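Local coordinates for cytochrome C-type biogenesis protein ccmF (Thermus thermophilus, PDB 6ZMQ) that is a membrane-bound cytochrome c heme lyase that binds heme b and probably takes part in heme handling and attachment during cytochrome c maturation, at residues Ala271-His276 and Leu368-Phe373; Ala374-Val379 and Ala410-Gly415; Leu418-Gly423 and Val508-Val513. All blocks are in the same frame, centred on the assembly; numbering follows the deposited sequence.

How the contacts relate
All three contacts join transmembrane helices, and none is made by polar bonds between its two segments. Contacts 1 and 3 are buried and border the same heme, contact 1 through the axial ligand H276 and contact 3 through the axial ligand H510, which bind the iron from opposite faces. Contact 2 is only partly buried and exchanges the porphyrin for a phosphatidylethanolamine that packs on A410 and A414 and reaches the indole of W376. Helix 362-384 serves contacts 1 and 2, and helix 402-422 serves contacts 2 and 3. F372 ties the series together, with CE2 3.6 Å from G415 CA and 4.1 Å from L419 CD1. The chemistry shifts accordingly, from CH-pi and alanine packing, through leucine-tryptophan packing, to methionine against histidine.

Contact 1. Residues Ala271-His276 and Leu368-Phe373; sequences ATAFLH and LGAFFF. With HEM (protoporphyrin IX containing Fe), chain B.
F373 and A370 pack against T272 and A273 where two transmembrane helices, 266-284 and 362-384, run antiparallel beside the heme, their local axes 166° apart and 8.6 Å at closest approach. Small residues permit this spacing: the CB atoms of A273 and A370 meet at 3.8 Å. F373 can be followed outward from there. Its CB lies 3.9 Å from A273 CB, at the interface. With CG placed anti to the carbonyl carbon (chi1 -82°), the ring reaches over T272, whose CG2 sits above one face. That methyl is 3.8 Å from the F373 ring centroid and 23° off the normal, a CH-pi contact, offset toward the rim so that CZ is the ring atom closest to it. Farther out, F373 CE2 approaches the heme vinyl carbon CBB at 3.6 Å, making the ring a bridge between helix 266-284 and the porphyrin rim.

T272 divides its branches between two tasks. CG2 serves the ring, while OG1 is hydrogen-bonded to W268 O and W231 NE1, so the hydroxyl is satisfied away from F373. One turn later H276 binds the heme iron through NE2, with H510 as the other axial ligand; H276 ND1 makes a weak hydrogen bond back to T272 O. At the far end of F373, CZ points at the heme methyl CMC, which lies in the ring plane at its edge, 3.6 Å away.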
loop_
_atom_site.group_PDB
_atom_site.type_symbol
_atom_site.label_atom_id
_atom_site.label_comp_id
_atom_site.label_asym_id
_atom_site.label_seq_id
_atom_site.Cartn_x
_atom_site.Cartn_y
_atom_site.Cartn_z
ATOM N N ALA A 271 -0.374 -9.184 4.747
ATOM C CA ALA A 271 0.444 -9.563 3.599
ATOM C C ALA A 271 1.927 -9.652 3.944
ATOM O O ALA A 271 2.678 -10.317 3.228
ATOM C CB ALA A 271 0.226 -8.587 2.443
ATOM N N THR A 272 2.293 -9.202 5.121
ATOM C CA THR A 272 3.681 -9.394 5.569
ATOM C C THR A 272 3.730 -10.692 6.344
ATOM O O THR A 272 4.608 -11.490 6.114
ATOM C CB THR A 272 4.080 -8.348 6.586
ATOM O OG1 THR A 272 3.878 -7.211 5.780
ATOM C CG2 THR A 272 5.548 -8.407 6.911
ATOM N N ALA A 273 2.773 -10.914 7.215
ATOM C CA ALA A 273 2.780 -12.164 7.981
ATOM C C ALA A 273 2.642 -13.319 7.006
ATOM O O ALA A 273 3.338 -14.306 7.096
ATOM C CB ALA A 273 1.626 -12.121 8.922
ATOM N N PHE A 274 1.785 -13.123 6.037
ATOM C CA PHE A 274 1.549 -14.167 5.028
ATOM C C PHE A 274 2.818 -14.419 4.240
ATOM O O PHE A 274 3.136 -15.527 4.043
ATOM C CB PHE A 274 0.409 -13.737 4.127
ATOM C CG PHE A 274 0.286 -14.553 2.888
ATOM C CD1 PHE A 274 0.159 -15.900 2.969
ATOM C CD2 PHE A 274 0.320 -13.960 1.660
ATOM C CE1 PHE A 274 0.042 -16.634 1.818
ATOM C CE2 PHE A 274 0.206 -14.694 0.509
ATOM C CZ PHE A 274 0.063 -16.036 0.589
ATOM N N LEU A 275 3.568 -13.391 3.902
ATOM C CA LEU A 275 4.803 -13.568 3.121
ATOM C C LEU A 275 5.768 -14.492 3.873
ATOM O O LEU A 275 6.311 -15.400 3.285
ATOM C CB LEU A 275 5.363 -12.163 2.956
ATOM C CG LEU A 275 6.341 -11.974 1.827
ATOM C CD1 LEU A 275 6.608 -10.523 1.609
ATOM C CD2 LEU A 275 7.623 -12.651 2.175
ATOM N N HIS A 276 5.962 -14.224 5.149
ATOM C CA HIS A 276 6.829 -15.054 6.001
ATOM C C HIS A 276 6.268 -16.473 6.134
ATOM O O HIS A 276 7.059 -17.361 6.090
ATOM C CB HIS A 276 7.087 -14.339 7.331
ATOM C CG HIS A 276 8.010 -13.174 7.238
ATOM N ND1 HIS A 276 7.859 -12.199 6.325
ATOM C CD2 HIS A 276 9.078 -12.830 7.953
ATOM C CE1 HIS A 276 8.805 -11.324 6.469
ATOM N NE2 HIS A 276 9.569 -11.685 7.437
ATOM N N LEU A 368 5.993 -16.620 15.450
ATOM C CA LEU A 368 5.691 -15.632 16.478
ATOM C C LEU A 368 5.725 -14.217 15.911
ATOM O O LEU A 368 4.940 -13.366 16.338
ATOM C CB LEU A 368 6.663 -15.761 17.660
ATOM C CG LEU A 368 6.357 -14.921 18.906
ATOM C CD1 LEU A 368 4.891 -15.076 19.299
ATOM C CD2 LEU A 368 7.285 -15.230 20.069
ATOM N N GLY A 369 6.588 -13.958 14.926
ATOM C CA GLY A 369 6.578 -12.659 14.267
ATOM C C GLY A 369 5.324 -12.423 13.446
ATOM O O GLY A 369 4.765 -11.324 13.443
ATOM N N ALA A 370 4.876 -13.457 12.727
ATOM C CA ALA A 370 3.594 -13.403 12.029
ATOM C C ALA A 370 2.421 -13.264 12.994
ATOM O O ALA A 370 1.431 -12.593 12.671
ATOM C CB ALA A 370 3.421 -14.649 11.162
ATOM N N PHE A 371 2.526 -13.863 14.185
ATOM C CA PHE A 371 1.540 -13.632 15.235
ATOM C C PHE A 371 1.568 -12.194 15.729
ATOM O O PHE A 371 0.526 -11.643 16.093
ATOM C CB PHE A 371 1.774 -14.582 16.409
ATOM C CG PHE A 371 0.863 -15.767 16.420
ATOM C CD1 PHE A 371 -0.509 -15.598 16.556
ATOM C CD2 PHE A 371 1.378 -17.052 16.340
ATOM C CE1 PHE A 371 -1.359 -16.696 16.582
ATOM C CE2 PHE A 371 0.538 -18.156 16.372
ATOM C CZ PHE A 371 -0.830 -17.976 16.493
ATOM N N PHE A 372 2.756 -11.587 15.778
ATOM C CA PHE A 372 2.882 -10.187 16.182
ATOM C C PHE A 372 2.268 -9.251 15.143
ATOM O O PHE A 372 1.605 -8.265 15.499
ATOM C CB PHE A 372 4.357 -9.843 16.398
ATOM C CG PHE A 372 4.851 -10.068 17.807
ATOM C CD1 PHE A 372 4.403 -11.146 18.565
ATOM C CD2 PHE A 372 5.783 -9.198 18.366
ATOM C CE1 PHE A 372 4.870 -11.353 19.852
ATOM C CE2 PHE A 372 6.251 -9.396 19.652
ATOM C CZ PHE A 372 5.792 -10.477 20.395
ATOM N N PHE A 373 2.463 -9.566 13.854
ATOM C CA PHE A 373 1.850 -8.797 12.768
ATOM C C PHE A 373 0.324 -8.918 12.792
ATOM O O PHE A 373 -0.397 -7.913 12.687
ATOM C CB PHE A 373 2.389 -9.279 11.419
ATOM C CG PHE A 373 3.724 -8.700 11.036
ATOM C CD1 PHE A 373 3.880 -7.341 10.833
ATOM C CD2 PHE A 373 4.819 -9.531 10.851
ATOM C CE1 PHE A 373 5.106 -6.820 10.469
ATOM C CE2 PHE A 373 6.051 -9.019 10.501
ATOM C CZ PHE A 373 6.189 -7.667 10.310
HETATM C CHA HEM B . 12.429 -12.585 3.947
HETATM C CHB HEM B . 12.530 -13.177 8.810
HETATM C CHC HEM B . 9.965 -9.021 9.354
HETATM C CHD HEM B . 10.334 -8.284 4.547
HETATM C C1A HEM B . 12.647 -13.067 5.229
HETATM C C2A HEM B . 13.303 -14.300 5.492
HETATM C C3A HEM B . 13.332 -14.472 6.844
HETATM C C4A HEM B . 12.700 -13.367 7.443
HETATM C CMA HEM B . 13.928 -15.633 7.588
HETATM C CAA HEM B . 13.879 -15.263 4.465
HETATM C CBA HEM B . 15.248 -14.789 3.942
HETATM C CGA HEM B . 16.278 -14.759 5.043
HETATM O O1A HEM B . 16.824 -13.676 5.355
HETATM O O2A HEM B . 16.583 -15.817 5.640
HETATM C C1B HEM B . 11.809 -12.088 9.341
HETATM C C2B HEM B . 11.447 -11.990 10.706
HETATM C C3B HEM B . 10.734 -10.843 10.874
HETATM C C4B HEM B . 10.631 -10.226 9.552
HETATM C CMB HEM B . 11.794 -12.963 11.788
HETATM C CAB HEM B . 10.143 -10.314 12.109
HETATM C CBB HEM B . 8.699 -10.631 12.288
HETATM C C1C HEM B . 9.921 -8.431 8.109
HETATM C C2C HEM B . 9.525 -7.117 7.857
HETATM C C3C HEM B . 9.640 -6.937 6.499
HETATM C C4C HEM B . 10.115 -8.133 5.911
HETATM C CMC HEM B . 9.048 -6.076 8.836
HETATM C CAC HEM B . 9.316 -5.712 5.791
HETATM C CBC HEM B . 10.398 -4.766 5.428
HETATM C C1D HEM B . 10.884 -9.421 3.934
HETATM C C2D HEM B . 11.007 -9.627 2.487
HETATM C C3D HEM B . 11.594 -10.831 2.303
HETATM C C4D HEM B . 11.838 -11.355 3.666
HETATM C CMD HEM B . 10.559 -8.677 1.410
HETATM C CAD HEM B . 11.935 -11.498 0.980
HETATM C CBD HEM B . 10.923 -12.618 0.712
HETATM C CGD HEM B . 11.058 -13.279 -0.641
HETATM O O1D HEM B . 11.562 -14.420 -0.757
HETATM O O2D HEM B . 10.642 -12.694 -1.656
HETATM N NA HEM B . 12.274 -12.530 6.446
HETATM N NB HEM B . 11.285 -11.025 8.695
HETATM N NC HEM B . 10.306 -9.019 6.935
HETATM N ND HEM B . 11.394 -10.464 4.558
HETATM FE FE HEM B . 11.455 -10.691 6.644
#

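Contact 2. Residues Ala374-Val379 and Ala410-Gly415; sequences AGWALV and APLGAG. With PTY (phosphatidylethanolamine), chain H.
L412 reaches across to W376 in an antiparallel pair of successive transmembrane helices, 362-384 and 402-422. The short axes are inclined at 165° but come no closer than 10.6 Å, a separation that long side chains must span. P411, without an N-H, marks a kink in helix 402-422.

The apolar packing is the main interaction. The two side chains run antiparallel alongside each other, so the leucine tip meets the root of the tryptophan and the near end of its indole, not the far benzene ring: L412 CD1 is 3.8 Å from W376 CA, 3.9 Å from W376 CB and 4.1 Å from W376 CG. The indole, sent out with CG anti to the backbone N (chi1 -163°), passes L412 and arrives at the backbone of G413, where W376 CZ3 stands 4.4 Å from G413 CA. The absence of a side chain at G413 leaves room for the lipid chain, since a CB there would run into its C38.

Aromatic and polar contacts also touch the indole from outside the pair. F265 meets it edge-to-face, and NE1 makes a weak hydrogen bond to S409 OG, just before 410-415.

Lipid contacts form the third group. The terminal part of one phosphatidylethanolamine acyl chain comes to the edge of the indole, near its plane, with C43. A414 CB packs on C16 of the other chain at 3.8 Å. A410 CB touches both chains, lying 3.7 Å from C11 of one and 3.8 Å from C34 of the other.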
loop_
_atom_site.group_PDB
_atom_site.type_symbol
_atom_site.label_atom_id
_atom_site.label_comp_id
_atom_site.label_asym_id
_atom_site.label_seq_id
_atom_site.Cartn_x
_atom_site.Cartn_y
_atom_site.Cartn_z
ATOM N N ALA A 374 -0.177 -10.155 12.923
ATOM C CA ALA A 374 -1.615 -10.408 12.998
ATOM C C ALA A 374 -2.228 -9.810 14.254
ATOM O O ALA A 374 -3.356 -9.311 14.215
ATOM C CB ALA A 374 -1.879 -11.916 12.943
ATOM N N GLY A 375 -1.493 -9.836 15.370
ATOM C CA GLY A 375 -1.962 -9.198 16.586
ATOM C C GLY A 375 -2.016 -7.688 16.476
ATOM O O GLY A 375 -2.904 -7.053 17.038
ATOM N N TRP A 376 -1.063 -7.102 15.752
ATOM C CA TRP A 376 -1.071 -5.665 15.491
ATOM C C TRP A 376 -2.285 -5.260 14.656
ATOM O O TRP A 376 -2.984 -4.292 14.993
ATOM C CB TRP A 376 0.246 -5.284 14.803
ATOM C CG TRP A 376 0.614 -3.806 14.792
ATOM C CD1 TRP A 376 -0.170 -2.752 15.156
ATOM C CD2 TRP A 376 1.876 -3.238 14.390
ATOM N NE1 TRP A 376 0.518 -1.575 14.996
ATOM C CE2 TRP A 376 1.778 -1.855 14.528
ATOM C CE3 TRP A 376 3.077 -3.778 13.924
ATOM C CZ2 TRP A 376 2.832 -1.013 14.218
ATOM C CZ3 TRP A 376 4.116 -2.930 13.615
ATOM C CH2 TRP A 376 3.987 -1.583 13.768
ATOM N N ALA A 377 -2.548 -5.994 13.564
ATOM C CA ALA A 377 -3.730 -5.737 12.734
ATOM C C ALA A 377 -5.029 -5.987 13.506
ATOM O O ALA A 377 -6.021 -5.262 13.330
ATOM C CB ALA A 377 -3.668 -6.595 11.467
ATOM N N LEU A 378 -5.022 -7.001 14.379
ATOM C CA LEU A 378 -6.140 -7.291 15.272
ATOM C C LEU A 378 -6.400 -6.144 16.242
ATOM O O LEU A 378 -7.555 -5.784 16.485
ATOM C CB LEU A 378 -5.855 -8.584 16.045
ATOM C CG LEU A 378 -6.886 -9.143 17.033
ATOM C CD1 LEU A 378 -8.278 -9.200 16.390
ATOM C CD2 LEU A 378 -6.476 -10.508 17.604
ATOM N N VAL A 379 -5.339 -5.552 16.805
ATOM C CA VAL A 379 -5.512 -4.445 17.748
ATOM C C VAL A 379 -5.960 -3.169 17.026
ATOM O O VAL A 379 -6.788 -2.415 17.555
ATOM C CB VAL A 379 -4.223 -4.250 18.585
ATOM C CG1 VAL A 379 -4.272 -3.015 19.439
ATOM C CG2 VAL A 379 -4.070 -5.396 19.568
ATOM N N ALA A 410 4.192 0.774 19.737
ATOM C CA ALA A 410 5.607 0.812 20.116
ATOM C C ALA A 410 6.133 -0.497 20.734
ATOM O O ALA A 410 7.246 -0.912 20.351
ATOM C CB ALA A 410 5.877 2.057 20.973
ATOM N N PRO A 411 5.421 -1.206 21.650
ATOM C CA PRO A 411 5.916 -2.546 22.047
ATOM C C PRO A 411 5.896 -3.580 20.932
ATOM O O PRO A 411 6.808 -4.409 20.845
ATOM C CB PRO A 411 4.948 -2.957 23.174
ATOM C CG PRO A 411 3.803 -2.013 23.042
ATOM C CD PRO A 411 4.484 -0.762 22.696
ATOM N N LEU A 412 4.864 -3.558 20.088
ATOM C CA LEU A 412 4.747 -4.544 19.019
ATOM C C LEU A 412 5.794 -4.298 17.930
ATOM O O LEU A 412 6.349 -5.248 17.352
ATOM C CB LEU A 412 3.324 -4.498 18.461
ATOM C CG LEU A 412 2.220 -4.978 19.414
ATOM C CD1 LEU A 412 0.973 -5.252 18.625
ATOM C CD2 LEU A 412 2.609 -6.206 20.216
ATOM N N GLY A 413 6.092 -3.023 17.663
ATOM C CA GLY A 413 7.184 -2.684 16.768
ATOM C C GLY A 413 8.544 -3.072 17.317
ATOM O O GLY A 413 9.408 -3.538 16.565
ATOM N N ALA A 414 8.743 -2.893 18.632
ATOM C CA ALA A 414 9.961 -3.373 19.288
ATOM C C ALA A 414 10.095 -4.892 19.194
ATOM O O ALA A 414 11.195 -5.417 18.959
ATOM C CB ALA A 414 9.973 -2.922 20.749
ATOM N N GLY A 415 8.971 -5.602 19.303
ATOM C CA GLY A 415 9.002 -7.047 19.201
ATOM C C GLY A 415 9.317 -7.574 17.818
ATOM O O GLY A 415 10.090 -8.531 17.686
HETATM C C1 PTY H . 7.183 8.156 23.007
HETATM C C2 PTY H . 3.893 3.612 26.902
HETATM C C3 PTY H . 4.869 4.599 27.543
HETATM O O4 PTY H . 6.905 8.087 21.638
HETATM C C5 PTY H . 8.031 6.848 24.961
HETATM C C6 PTY H . 7.725 6.804 23.466
HETATM O O7 PTY H . 8.886 6.486 22.750
HETATM C C8 PTY H . 8.738 5.354 21.940
HETATM O O10 PTY H . 8.711 5.472 20.758
HETATM C C11 PTY H . 8.588 3.979 22.593
HETATM C C12 PTY H . 9.756 3.061 22.242
HETATM C C13 PTY H . 10.037 2.148 23.438
HETATM C C14 PTY H . 8.965 1.060 23.528
HETATM C C15 PTY H . 9.281 0.094 24.669
HETATM C C16 PTY H . 9.749 -1.267 24.144
HETATM C C17 PTY H . 10.310 -2.073 25.320
HETATM C C18 PTY H . 10.724 -3.494 24.918
HETATM C C19 PTY H . 11.591 -4.084 26.037
HETATM C C20 PTY H . 12.546 -5.179 25.548
HETATM C C21 PTY H . 13.673 -5.363 26.572
HETATM C C22 PTY H . 13.642 -6.760 27.203
HETATM C C23 PTY H . 14.861 -6.969 28.110
HETATM C C24 PTY H . 15.112 -8.463 28.329
HETATM C C25 PTY H . 16.529 -8.683 28.856
HETATM C C26 PTY H . 17.105 -9.939 28.207
HETATM C C27 PTY H . 17.139 -11.070 29.232
HETATM C C28 PTY H . 17.121 -12.412 28.506
HETATM C C29 PTY H . 15.737 -12.623 27.897
HETATM C C30 PTY H . 5.682 8.655 21.262
HETATM C C31 PTY H . 4.912 8.106 20.060
HETATM O O30 PTY H . 5.240 9.570 21.869
HETATM C C32 PTY H . 5.487 6.758 19.630
HETATM C C33 PTY H . 4.662 6.194 18.473
HETATM C C34 PTY H . 4.844 4.680 18.417
HETATM C C35 PTY H . 6.250 4.357 17.919
HETATM C C36 PTY H . 6.149 3.406 16.730
HETATM C C37 PTY H . 7.365 2.484 16.696
HETATM C C38 PTY H . 7.165 1.507 15.543
HETATM C C39 PTY H . 8.519 1.023 15.042
HETATM C C40 PTY H . 8.372 0.495 13.619
HETATM C C41 PTY H . 9.120 -0.834 13.536
HETATM C C42 PTY H . 9.138 -1.332 12.094
HETATM C C43 PTY H . 7.724 -1.752 11.703
HETATM C C44 PTY H . 7.754 -2.601 10.433
HETATM P P1 PTY H . 6.293 6.706 26.946
HETATM O O11 PTY H . 5.590 5.269 26.546
HETATM O O12 PTY H . 7.371 6.471 27.975
HETATM O O13 PTY H . 5.249 7.615 27.544
HETATM O O14 PTY H . 6.943 7.434 25.616
HETATM N N1 PTY H . 3.346 2.712 27.905
#

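Contact 3. Residues Leu418-Gly423 and Val508-Val513; sequences LLMGVG and VVHFAV. With HEM (protoporphyrin IX containing Fe), chain B.
M420 lies across H510, the axial histidine whose NE2 binds the heme iron at 2.2 Å, on the face of the porphyrin opposite H276 in this bis-histidine heme b site. The two side chains cross obliquely. With CG anti to the backbone N (chi1 167°), the methionine carries CG and SD over to the histidine: M420 CG is 3.9 Å from H510 CG. M420 SD sits 4.8 Å from the imidazole centroid, 54° off the normal, a slanting approach, and 3.6 Å from the carbonyl oxygen H510 O.

M420 CB rests against the heme vinyl carbon CAB at 3.6 Å. A bend at the sulfur (chi3 -23°) turns the methyl toward V513: M420 CE lies 3.7 Å from V513 CG1 and equally near heme CMC. Cut back to an alanine, this position would probably leave a gap beside H510 and between V513 CG1 and heme CMC, costing the imidazole an apolar neighbour and V513 CG1 its methyl partner.

Around the pair, L419 packs on A365 and F372 of helix 362-384, H510 on I476 of helix 460-484, and V509 and A512 on helix 627-644, so the contact joins helices 402-422 and 501-525 within a surrounding bundle.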
loop_
_atom_site.group_PDB
_atom_site.type_symbol
_atom_site.label_atom_id
_atom_site.label_comp_id
_atom_site.label_asym_id
_atom_site.label_seq_id
_atom_site.Cartn_x
_atom_site.Cartn_y
_atom_site.Cartn_z
ATOM N N LEU A 418 12.963 -6.875 17.089
ATOM C CA LEU A 418 13.822 -7.817 17.798
ATOM C C LEU A 418 13.816 -9.185 17.116
ATOM O O LEU A 418 14.875 -9.809 16.927
ATOM C CB LEU A 418 13.355 -7.918 19.255
ATOM C CG LEU A 418 14.130 -7.163 20.340
ATOM C CD1 LEU A 418 13.392 -7.226 21.666
ATOM C CD2 LEU A 418 15.522 -7.728 20.519
ATOM N N LEU A 419 12.621 -9.656 16.731
ATOM C CA LEU A 419 12.468 -10.999 16.177
ATOM C C LEU A 419 13.089 -11.113 14.791
ATOM O O LEU A 419 13.609 -12.176 14.425
ATOM C CB LEU A 419 10.990 -11.367 16.141
ATOM C CG LEU A 419 10.511 -12.001 17.445
ATOM C CD1 LEU A 419 9.033 -11.738 17.690
ATOM C CD2 LEU A 419 10.788 -13.482 17.412
ATOM N N MET A 420 13.028 -10.025 14.011
ATOM C CA MET A 420 13.654 -9.942 12.692
ATOM C C MET A 420 15.161 -10.136 12.752
ATOM O O MET A 420 15.762 -10.777 11.881
ATOM C CB MET A 420 13.274 -8.607 12.073
ATOM C CG MET A 420 14.034 -8.171 10.870
ATOM S SD MET A 420 13.604 -6.492 10.389
ATOM C CE MET A 420 11.978 -6.263 11.109
ATOM N N GLY A 421 15.786 -9.570 13.777
ATOM C CA GLY A 421 17.191 -9.839 14.002
ATOM C C GLY A 421 17.461 -11.249 14.493
ATOM O O GLY A 421 18.381 -11.914 14.009
ATOM N N VAL A 422 16.680 -11.726 15.469
ATOM C CA VAL A 422 17.063 -12.989 16.114
ATOM C C VAL A 422 16.684 -14.219 15.266
ATOM O O VAL A 422 17.306 -15.281 15.397
ATOM C CB VAL A 422 16.490 -13.055 17.554
ATOM C CG1 VAL A 422 15.005 -13.375 17.578
ATOM C CG2 VAL A 422 17.291 -14.036 18.436
ATOM N N GLY A 423 15.704 -14.099 14.361
ATOM C CA GLY A 423 15.103 -15.236 13.690
ATOM C C GLY A 423 15.945 -15.984 12.672
ATOM O O GLY A 423 16.140 -17.197 12.790
ATOM N N VAL A 508 18.961 -6.510 2.866
ATOM C CA VAL A 508 18.862 -5.063 2.569
ATOM C C VAL A 508 17.494 -4.565 3.017
ATOM O O VAL A 508 17.443 -3.561 3.702
ATOM C CB VAL A 508 19.061 -4.881 1.065
ATOM C CG1 VAL A 508 18.217 -3.784 0.480
ATOM C CG2 VAL A 508 20.514 -4.651 0.733
ATOM N N VAL A 509 16.444 -5.324 2.720
ATOM C CA VAL A 509 15.054 -5.006 3.129
ATOM C C VAL A 509 14.952 -5.021 4.651
ATOM O O VAL A 509 14.374 -4.120 5.227
ATOM C CB VAL A 509 14.107 -6.035 2.516
ATOM C CG1 VAL A 509 12.798 -6.122 3.243
ATOM C CG2 VAL A 509 13.862 -5.756 1.065
ATOM N N HIS A 510 15.571 -5.998 5.292
ATOM C CA HIS A 510 15.447 -6.070 6.761
ATOM C C HIS A 510 16.074 -4.830 7.383
ATOM O O HIS A 510 15.424 -4.238 8.292
ATOM C CB HIS A 510 15.997 -7.379 7.321
ATOM C CG HIS A 510 15.125 -8.561 7.095
ATOM N ND1 HIS A 510 15.655 -9.771 6.791
ATOM C CD2 HIS A 510 13.796 -8.680 6.940
ATOM C CE1 HIS A 510 14.694 -10.619 6.551
ATOM N NE2 HIS A 510 13.521 -9.981 6.652
ATOM N N PHE A 511 17.246 -4.448 6.859
ATOM C CA PHE A 511 18.012 -3.278 7.332
ATOM C C PHE A 511 17.219 -2.018 7.086
ATOM O O PHE A 511 17.291 -1.127 7.869
ATOM C CB PHE A 511 19.269 -3.160 6.497
ATOM C CG PHE A 511 20.176 -2.025 6.851
ATOM C CD1 PHE A 511 20.086 -1.396 8.058
ATOM C CD2 PHE A 511 21.154 -1.634 5.986
ATOM C CE1 PHE A 511 20.955 -0.380 8.398
ATOM C CE2 PHE A 511 22.032 -0.625 6.318
ATOM C CZ PHE A 511 21.930 0.005 7.529
ATOM N N ALA A 512 16.548 -1.951 5.958
ATOM C CA ALA A 512 15.707 -0.792 5.622
ATOM C C ALA A 512 14.583 -0.680 6.633
ATOM O O ALA A 512 14.287 0.416 6.988
ATOM C CB ALA A 512 15.154 -0.959 4.237
ATOM N N VAL A 513 13.938 -1.766 7.034
ATOM C CA VAL A 513 12.926 -1.553 8.099
ATOM C C VAL A 513 13.616 -1.117 9.375
ATOM O O VAL A 513 13.012 -0.359 10.068
ATOM C CB VAL A 513 12.021 -2.747 8.396
ATOM C CG1 VAL A 513 11.630 -2.778 9.850
ATOM C CG2 VAL A 513 10.777 -2.663 7.572
HETATM C CHA HEM B . 12.429 -12.585 3.947
HETATM C CHB HEM B . 12.530 -13.177 8.810
HETATM C CHC HEM B . 9.965 -9.021 9.354
HETATM C CHD HEM B . 10.334 -8.284 4.547
HETATM C C1A HEM B . 12.647 -13.067 5.229
HETATM C C2A HEM B . 13.303 -14.300 5.492
HETATM C C3A HEM B . 13.332 -14.472 6.844
HETATM C C4A HEM B . 12.700 -13.367 7.443
HETATM C CMA HEM B . 13.928 -15.633 7.588
HETATM C CAA HEM B . 13.879 -15.263 4.465
HETATM C CBA HEM B . 15.248 -14.789 3.942
HETATM C CGA HEM B . 16.278 -14.759 5.043
HETATM O O1A HEM B . 16.824 -13.676 5.355
HETATM O O2A HEM B . 16.583 -15.817 5.640
HETATM C C1B HEM B . 11.809 -12.088 9.341
HETATM C C2B HEM B . 11.447 -11.990 10.706
HETATM C C3B HEM B . 10.734 -10.843 10.874
HETATM C C4B HEM B . 10.631 -10.226 9.552
HETATM C CMB HEM B . 11.794 -12.963 11.788
HETATM C CAB HEM B . 10.143 -10.314 12.109
HETATM C CBB HEM B . 8.699 -10.631 12.288
HETATM C C1C HEM B . 9.921 -8.431 8.109
HETATM C C2C HEM B . 9.525 -7.117 7.857
HETATM C C3C HEM B . 9.640 -6.937 6.499
HETATM C C4C HEM B . 10.115 -8.133 5.911
HETATM C CMC HEM B . 9.048 -6.076 8.836
HETATM C CAC HEM B . 9.316 -5.712 5.791
HETATM C CBC HEM B . 10.398 -4.766 5.428
HETATM C C1D HEM B . 10.884 -9.421 3.934
HETATM C C2D HEM B . 11.007 -9.627 2.487
HETATM C C3D HEM B . 11.594 -10.831 2.303
HETATM C C4D HEM B . 11.838 -11.355 3.666
HETATM C CMD HEM B . 10.559 -8.677 1.410
HETATM C CAD HEM B . 11.935 -11.498 0.980
HETATM C CBD HEM B . 10.923 -12.618 0.712
HETATM C CGD HEM B . 11.058 -13.279 -0.641
HETATM O O1D HEM B . 11.562 -14.420 -0.757
HETATM O O2D HEM B . 10.642 -12.694 -1.656
HETATM N NA HEM B . 12.274 -12.530 6.446
HETATM N NB HEM B . 11.285 -11.025 8.695
HETATM N NC HEM B . 10.306 -9.019 6.935
HETATM N ND HEM B . 11.394 -10.464 4.558
HETATM FE FE HEM B . 11.455 -10.691 6.644
#